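Local coordinates for Iron(III) ABC transporter, periplasmic iron-compound-binding protein (Vibrio cholerae, PDB 5GGY) that probably binds ferric siderophores such as the iron complex of Desferal in the periplasm and delivers them to an ABC transporter for iron uptake, at residues S107-A113 against E178-Y184; K136-M140 against G260-L264. All blocks are in the same frame, centred on the assembly; numbering follows the deposited sequence.

Contact 1: residues S107-A113 against E178-Y184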
ATOM      1  N   SER A 107      -5.355  19.528  -0.046  1.00 39.52           N
ATOM      2  CA  SER A 107      -5.154  20.757   0.702  1.00 35.47           C
ATOM      3  C   SER A 107      -3.659  21.001   0.846  1.00 35.89           C
ATOM      4  O   SER A 107      -2.847  20.135   0.519  1.00 29.57           O
ATOM      5  CB  SER A 107      -5.830  20.691   2.074  1.00 38.31           C
ATOM      6  OG  SER A 107      -4.880  20.476   3.101  1.00 42.37           O
ATOM      7  N   GLU A 108      -3.310  22.187   1.329  1.00 57.28           N
ATOM      8  CA  GLU A 108      -1.922  22.598   1.511  1.00 58.40           C
ATOM      9  C   GLU A 108      -1.130  21.609   2.364  1.00 56.36           C
ATOM     10  O   GLU A 108       0.034  21.319   2.084  1.00 52.72           O
ATOM     11  CB  GLU A 108      -1.874  23.995   2.140  1.00 72.23           C
ATOM     12  CG  GLU A 108      -3.064  24.324   3.041  1.00 79.60           C
ATOM     13  CD  GLU A 108      -4.298  24.769   2.267  1.00 78.99           C
ATOM     14  OE1 GLU A 108      -4.142  25.225   1.115  1.00 84.24           O
ATOM     15  OE2 GLU A 108      -5.419  24.643   2.805  1.00 68.68           O
ATOM     16  N   GLN A 109      -1.780  21.080   3.394  1.00 40.76           N
ATOM     17  CA  GLN A 109      -1.117  20.210   4.358  1.00 38.49           C
ATOM     18  C   GLN A 109      -1.403  18.731   4.115  1.00 37.56           C
ATOM     19  O   GLN A 109      -0.888  17.874   4.827  1.00 35.24           O
ATOM     20  CB  GLN A 109      -1.533  20.602   5.777  1.00 42.71           C
ATOM     21  CG  GLN A 109      -3.031  20.745   5.969  1.00 43.68           C
ATOM     22  CD  GLN A 109      -3.381  21.533   7.210  1.00 49.74           C
ATOM     23  OE1 GLN A 109      -3.569  22.749   7.153  1.00 56.72           O
ATOM     24  NE2 GLN A 109      -3.461  20.847   8.344  1.00 53.61           N
ATOM     25  N   ASP A 110      -2.223  18.436   3.112  1.00 46.31           N
ATOM     26  CA  ASP A 110      -2.503  17.050   2.749  1.00 46.52           C
ATOM     27  C   ASP A 110      -1.409  16.461   1.867  1.00 43.89           C
ATOM     28  O   ASP A 110      -0.882  17.129   0.979  1.00 48.78           O
ATOM     29  CB  ASP A 110      -3.845  16.930   2.019  1.00 50.33           C
ATOM     30  CG  ASP A 110      -5.030  17.032   2.953  1.00 49.52           C
ATOM     31  OD1 ASP A 110      -6.106  17.470   2.496  1.00 30.36           O
ATOM     32  OD2 ASP A 110      -4.888  16.679   4.145  1.00 66.05           O
ATOM     33  N   ASN A 111      -1.066  15.205   2.122  1.00 34.45           N
ATOM     34  CA  ASN A 111      -0.307  14.430   1.156  1.00 25.34           C
ATOM     35  C   ASN A 111      -1.301  13.691   0.278  1.00 26.70           C
ATOM     36  O   ASN A 111      -1.830  12.653   0.665  1.00 25.23           O
ATOM     37  CB  ASN A 111       0.658  13.461   1.834  1.00 34.34           C
ATOM     38  CG  ASN A 111       1.604  12.811   0.846  1.00 44.60           C
ATOM     39  OD1 ASN A 111       1.328  11.731   0.323  1.00 42.62           O
ATOM     40  ND2 ASN A 111       2.718  13.478   0.568  1.00 53.25           N
ATOM     41  N   ALA A 112      -1.544  14.248  -0.904  1.00 17.10           N
ATOM     42  CA  ALA A 112      -2.670  13.870  -1.759  1.00 16.08           C
ATOM     43  C   ALA A 112      -2.837  12.367  -1.969  1.00 26.88           C
ATOM     44  O   ALA A 112      -3.927  11.827  -1.792  1.00 36.11           O
ATOM     45  CB  ALA A 112      -2.538  14.559  -3.106  1.00 22.11           C
ATOM     46  N   ALA A 113      -1.753  11.695  -2.339  1.00 24.62           N
ATOM     47  CA  ALA A 113      -1.806  10.270  -2.656  1.00 21.66           C
ATOM     48  C   ALA A 113      -2.152   9.408  -1.445  1.00 22.70           C
ATOM     49  O   ALA A 113      -2.921   8.456  -1.554  1.00 29.29           O
ATOM     50  CB  ALA A 113      -0.493   9.825  -3.244  1.00 25.66           C
ATOM     51  N   GLU A 178       5.626  18.535  -3.895  1.00 45.67           N
ATOM     52  CA  GLU A 178       5.988  17.397  -3.051  1.00 43.03           C
ATOM     53  C   GLU A 178       4.777  16.617  -2.545  1.00 38.17           C
ATOM     54  O   GLU A 178       4.833  15.396  -2.401  1.00 34.12           O
ATOM     55  CB  GLU A 178       6.825  17.873  -1.860  1.00 50.33           C
ATOM     56  CG  GLU A 178       7.335  16.757  -0.967  1.00 58.79           C
ATOM     57  CD  GLU A 178       8.069  17.274   0.255  1.00 64.35           C
ATOM     58  OE1 GLU A 178       8.641  16.448   0.997  1.00 63.06           O
ATOM     59  OE2 GLU A 178       8.073  18.505   0.471  1.00 65.13           O
ATOM     60  N   ASN A 179       3.683  17.323  -2.285  1.00 26.45           N
ATOM     61  CA  ASN A 179       2.486  16.697  -1.738  1.00 25.05           C
ATOM     62  C   ASN A 179       1.496  16.263  -2.815  1.00 26.79           C
ATOM     63  O   ASN A 179       0.368  15.880  -2.511  1.00 18.07           O
ATOM     64  CB  ASN A 179       1.796  17.650  -0.764  1.00 25.31           C
ATOM     65  CG  ASN A 179       1.357  18.939  -1.426  1.00 31.49           C
ATOM     66  OD1 ASN A 179       1.939  19.368  -2.421  1.00 35.36           O
ATOM     67  ND2 ASN A 179       0.320  19.563  -0.878  1.00 31.63           N
ATOM     68  N   SER A 180       1.920  16.326  -4.073  1.00 35.65           N
ATOM     69  CA  SER A 180       1.049  15.961  -5.185  1.00 30.21           C
ATOM     70  C   SER A 180       1.053  14.454  -5.424  1.00 26.22           C
ATOM     71  O   SER A 180       1.882  13.727  -4.881  1.00 26.08           O
ATOM     72  CB  SER A 180       1.470  16.690  -6.462  1.00 29.74           C
ATOM     73  OG  SER A 180       2.755  16.277  -6.888  1.00 28.94           O
ATOM     74  N   THR A 181       0.113  13.994  -6.242  1.00 22.84           N
ATOM     75  CA  THR A 181       0.041  12.584  -6.612  1.00 15.86           C
ATOM     76  C   THR A 181       1.071  12.162  -7.678  1.00 25.50           C
ATOM     77  O   THR A 181       1.541  11.024  -7.646  1.00 27.18           O
ATOM     78  CB  THR A 181      -1.380  12.200  -7.102  1.00 17.45           C
ATOM     79  OG1 THR A 181      -1.808  13.098  -8.131  1.00 17.56           O
ATOM     80  CG2 THR A 181      -2.370  12.251  -5.949  1.00 20.86           C
ATOM     81  N   PRO A 182       1.427  13.058  -8.626  1.00 22.69           N
ATOM     82  CA  PRO A 182       2.498  12.605  -9.523  1.00 22.48           C
ATOM     83  C   PRO A 182       3.845  12.466  -8.814  1.00 23.78           C
ATOM     84  O   PRO A 182       4.643  11.604  -9.179  1.00 23.10           O
ATOM     85  CB  PRO A 182       2.555  13.705 -10.587  1.00 14.02           C
ATOM     86  CG  PRO A 182       1.208  14.328 -10.560  1.00 13.90           C
ATOM     87  CD  PRO A 182       0.803  14.299  -9.123  1.00 17.37           C
ATOM     88  N   GLN A 183       4.086  13.309  -7.815  1.00 23.57           N
ATOM     89  CA  GLN A 183       5.302  13.224  -7.012  1.00 27.15           C
ATOM     90  C   GLN A 183       5.400  11.866  -6.325  1.00 28.90           C
ATOM     91  O   GLN A 183       6.462  11.243  -6.296  1.00 21.20           O
ATOM     92  CB  GLN A 183       5.340  14.348  -5.975  1.00 31.29           C
ATOM     93  CG  GLN A 183       6.459  14.219  -4.953  1.00 33.87           C
ATOM     94  CD  GLN A 183       7.836  14.463  -5.540  1.00 42.22           C
ATOM     95  OE1 GLN A 183       7.973  14.940  -6.667  1.00 43.92           O
ATOM     96  NE2 GLN A 183       8.871  14.136  -4.773  1.00 57.21           N
ATOM     97  N   TYR A 184       4.277  11.416  -5.773  1.00 34.17           N
ATOM     98  CA  TYR A 184       4.186  10.109  -5.139  1.00 23.38           C
ATOM     99  C   TYR A 184       4.479   9.011  -6.152  1.00 24.13           C
ATOM    100  O   TYR A 184       5.180   8.043  -5.855  1.00 26.74           O
ATOM    101  CB  TYR A 184       2.796   9.924  -4.521  1.00 20.54           C
ATOM    102  CG  TYR A 184       2.454   8.500  -4.125  1.00 22.52           C
ATOM    103  CD1 TYR A 184       1.832   7.633  -5.022  1.00 19.23           C
ATOM    104  CD2 TYR A 184       2.715   8.036  -2.845  1.00 24.10           C
ATOM    105  CE1 TYR A 184       1.512   6.340  -4.659  1.00 19.99           C
ATOM    106  CE2 TYR A 184       2.395   6.747  -2.473  1.00 25.82           C
ATOM    107  CZ  TYR A 184       1.792   5.903  -3.384  1.00 24.39           C
ATOM    108  OH  TYR A 184       1.472   4.616  -3.020  1.00 28.78           O
TER

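Contact 2: residues K136-M140 against G260-L264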
ATOM      1  N   LYS A 136      -7.090  -4.293  -5.230  1.00 28.66           N
ATOM      2  CA  LYS A 136      -6.680  -3.278  -6.195  1.00 28.98           C
ATOM      3  C   LYS A 136      -5.447  -2.515  -5.721  1.00 29.17           C
ATOM      4  O   LYS A 136      -4.627  -2.086  -6.532  1.00 36.80           O
ATOM      5  CB  LYS A 136      -7.829  -2.309  -6.474  1.00 19.48           C
ATOM      6  CG  LYS A 136      -8.944  -2.924  -7.296  1.00 19.88           C
ATOM      7  CD  LYS A 136      -9.710  -1.869  -8.066  1.00 20.71           C
ATOM      8  CE  LYS A 136     -10.633  -2.499  -9.094  1.00 22.23           C
ATOM      9  NZ  LYS A 136     -11.282  -1.472  -9.954  1.00 24.49           N
ATOM     10  N   LEU A 137      -5.321  -2.354  -4.408  1.00 20.35           N
ATOM     11  CA  LEU A 137      -4.144  -1.721  -3.827  1.00 23.43           C
ATOM     12  C   LEU A 137      -2.933  -2.640  -3.921  1.00 31.33           C
ATOM     13  O   LEU A 137      -1.827  -2.191  -4.223  1.00 26.34           O
ATOM     14  CB  LEU A 137      -4.406  -1.339  -2.369  1.00 18.26           C
ATOM     15  CG  LEU A 137      -5.354  -0.159  -2.159  1.00 21.85           C
ATOM     16  CD1 LEU A 137      -5.663   0.016  -0.684  1.00 15.83           C
ATOM     17  CD2 LEU A 137      -4.749   1.109  -2.740  1.00 14.84           C
ATOM     18  N   GLU A 138      -3.152  -3.925  -3.657  1.00 33.54           N
ATOM     19  CA  GLU A 138      -2.097  -4.926  -3.755  1.00 21.22           C
ATOM     20  C   GLU A 138      -1.572  -5.017  -5.182  1.00 21.25           C
ATOM     21  O   GLU A 138      -0.363  -5.077  -5.407  1.00 40.17           O
ATOM     22  CB  GLU A 138      -2.603  -6.295  -3.296  1.00 22.48           C
ATOM     23  CG  GLU A 138      -2.797  -6.425  -1.796  1.00 24.47           C
ATOM     24  CD  GLU A 138      -3.534  -7.694  -1.413  1.00 36.17           C
ATOM     25  OE1 GLU A 138      -3.916  -8.457  -2.325  1.00 46.53           O
ATOM     26  OE2 GLU A 138      -3.734  -7.927  -0.203  1.00 32.21           O
ATOM     27  N   ALA A 139      -2.493  -5.029  -6.140  1.00 19.61           N
ATOM     28  CA  ALA A 139      -2.134  -5.075  -7.550  1.00 19.71           C
ATOM     29  C   ALA A 139      -1.401  -3.804  -7.959  1.00 30.71           C
ATOM     30  O   ALA A 139      -0.526  -3.830  -8.822  1.00 30.58           O
ATOM     31  CB  ALA A 139      -3.372  -5.273  -8.408  1.00 19.50           C
ATOM     32  N   MET A 140      -1.767  -2.695  -7.325  1.00 29.17           N
ATOM     33  CA  MET A 140      -1.152  -1.405  -7.605  1.00 28.01           C
ATOM     34  C   MET A 140       0.313  -1.371  -7.173  1.00 30.95           C
ATOM     35  O   MET A 140       1.185  -0.962  -7.940  1.00 21.28           O
ATOM     36  CB  MET A 140      -1.930  -0.286  -6.911  1.00 30.43           C
ATOM     37  CG  MET A 140      -1.530   1.108  -7.357  1.00 30.48           C
ATOM     38  SD  MET A 140      -2.488   2.414  -6.570  1.00 35.15           S
ATOM     39  CE  MET A 140      -1.859   2.339  -4.897  1.00 18.10           C
ATOM     40  N   GLY A 260      -8.277   9.640  -7.339  1.00 17.44           N
ATOM     41  CA  GLY A 260      -8.267   8.753  -6.189  1.00 14.72           C
ATOM     42  C   GLY A 260      -7.082   7.809  -6.141  1.00 17.48           C
ATOM     43  O   GLY A 260      -6.017   8.097  -6.689  1.00 15.10           O
ATOM     44  N   ALA A 261      -7.279   6.670  -5.483  1.00 27.50           N
ATOM     45  CA  ALA A 261      -6.214   5.694  -5.267  1.00 22.83           C
ATOM     46  C   ALA A 261      -5.705   5.077  -6.564  1.00 23.22           C
ATOM     47  O   ALA A 261      -4.501   4.916  -6.748  1.00 25.83           O
ATOM     48  CB  ALA A 261      -6.690   4.596  -4.326  1.00 26.07           C
ATOM     49  N   MET A 262      -6.621   4.725  -7.460  1.00 18.72           N
ATOM     50  CA  MET A 262      -6.246   4.018  -8.680  1.00 22.27           C
ATOM     51  C   MET A 262      -5.678   4.955  -9.741  1.00 22.18           C
ATOM     52  O   MET A 262      -5.068   4.498 -10.711  1.00 25.51           O
ATOM     53  CB  MET A 262      -7.444   3.245  -9.238  1.00 29.77           C
ATOM     54  CG  MET A 262      -7.841   2.030  -8.403  1.00 31.32           C
ATOM     55  SD  MET A 262      -6.530   0.803  -8.215  1.00 25.07           S
ATOM     56  CE  MET A 262      -6.003   1.120  -6.534  1.00 16.60           C
ATOM     57  N   SER A 263      -5.869   6.259  -9.551  1.00 21.94           N
ATOM     58  CA  SER A 263      -5.265   7.251 -10.433  1.00 22.56           C
ATOM     59  C   SER A 263      -3.748   7.229 -10.275  1.00 18.89           C
ATOM     60  O   SER A 263      -3.015   7.647 -11.167  1.00 23.76           O
ATOM     61  CB  SER A 263      -5.806   8.653 -10.140  1.00 16.57           C
ATOM     62  OG  SER A 263      -5.310   9.140  -8.905  1.00 20.75           O
ATOM     63  N   LEU A 264      -3.290   6.743  -9.125  1.00 21.55           N
ATOM     64  CA  LEU A 264      -1.867   6.578  -8.865  1.00 31.48           C
ATOM     65  C   LEU A 264      -1.293   5.483  -9.759  1.00 24.61           C
ATOM     66  O   LEU A 264      -0.185   5.611 -10.283  1.00 31.33           O
ATOM     67  CB  LEU A 264      -1.624   6.243  -7.390  1.00 35.34           C
ATOM     68  CG  LEU A 264      -2.239   7.206  -6.371  1.00 27.94           C
ATOM     69  CD1 LEU A 264      -2.068   6.671  -4.958  1.00 17.66           C
ATOM     70  CD2 LEU A 264      -1.630   8.592  -6.503  1.00 16.34           C
TER

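Contact 1: residues S107-A113 against E178-Y184
From Asn111-Asn179, with CA atoms 4.6 Å apart, to Ala113-Thr181 at 4.9 Å, the two backbones advance in the same direction, each turning into the first turn of a helix. Ala112 N, an amide at the start of helix 112-126, donates to Asn179 O at 3.0 Å.

The Asn179 side chain answers with a bond the other way, its ND2 donating to the carbonyl Asp110 O at 3.3 Å. A chi1 of 61° tucks CG in against both backbone neighbours and so points ND2 there. The N-H...O angle of 144° makes the bond moderately bent. The acceptor lies 16° out of the amide plane. The same amide is fixed at further points, because ND2 also donates to Lys200 O and OD1 bonds to Thr177 OG1.

Further along both segments, from Ala112 and Thr181 on, the contact becomes apolar. Thr181 CG2 fits against Ala112 CB, 3.7 Å away, while Ala113 CB stands over one face of the Tyr184 ring, 3.7 Å from its centroid and displaced toward CG, a CH-pi contact. Ser180 N-caps helix 181-188, its OG accepting a weak bond from Gln183 N and also hydrogen-bonding Thr177 O. Two helix N-termini thus meet side by side: helix 112-126 comes after strand 100-102 of the three-stranded parallel sheet and helix 181-188 after strand 172-176 of the mixed sheet, consistent with the junction of two lobes in a bilobal periplasmic binding protein.

Contact 2: residues K136-M140 against G260-L264
Ala261 O accepts from Leu264 N at 3.2 Å within segment 260-264, and Met140 SD packs against the same oxygen from the other segment, also at 3.2 Å. The sulfur contact is close packing and carries no hydrogen bond. It belongs to the pairing of helix 262-276 with helix 130-154, the long helix that spans the lobes in FhuD-like binding proteins, and no hydrogen bond crosses between the two segments.

Two methionines carry most of this packing. The Met140 chain leaves its helix with CG anti to the backbone N (chi1 -169°), and this torsion with an extended chi2 carries SD out to Met262 CE at 3.7 Å and Leu264 CB at 4.0 Å; the bend at chi3 then turns the terminal methyl aside. Met262 is instead folded at both chi2 and chi3. The fold carries its thioether across the Lys136 chain at about a right angle, with SD 3.8 Å from Lys136 CB, and brings CE toward the side of the long helix.

Leu137 CD2 touches that same methyl at 4.0 Å and, more loosely, Ala261 CB. Lys136 contributes the carbon part of its chain here, whereas its ammonium group forms a salt bridge with Glu32 on helix 24-32, a helix that Met262 also touches. Helix 112-126 packs nearby, Phe120 against Ala261. Met262 CE also stands 3.5 Å from Lys136 O, the carbonyl that accepts a weak helical bond from Met140 N.

Along the chain the four segments alternate: 107-113, 136-140, 178-184, then 260-264. The centres of the two contacts lie about 15 Å apart, and Leu264 of contact 2 physically joins them. Its CD2 is 3.7 Å from Ala113 CB and also 3.7 Å from Thr181 CB, while its CD1 reaches Tyr184 CE1. Helices 112-126 and 130-154 are consecutive in the chain, one serving each contact, and helix 262-276 lies against both. Contact 1 joins the starts of two helices, whereas contact 2 lies on the long helix; together they make one packed region that probably links the two lobes, between which ligands bind in this family.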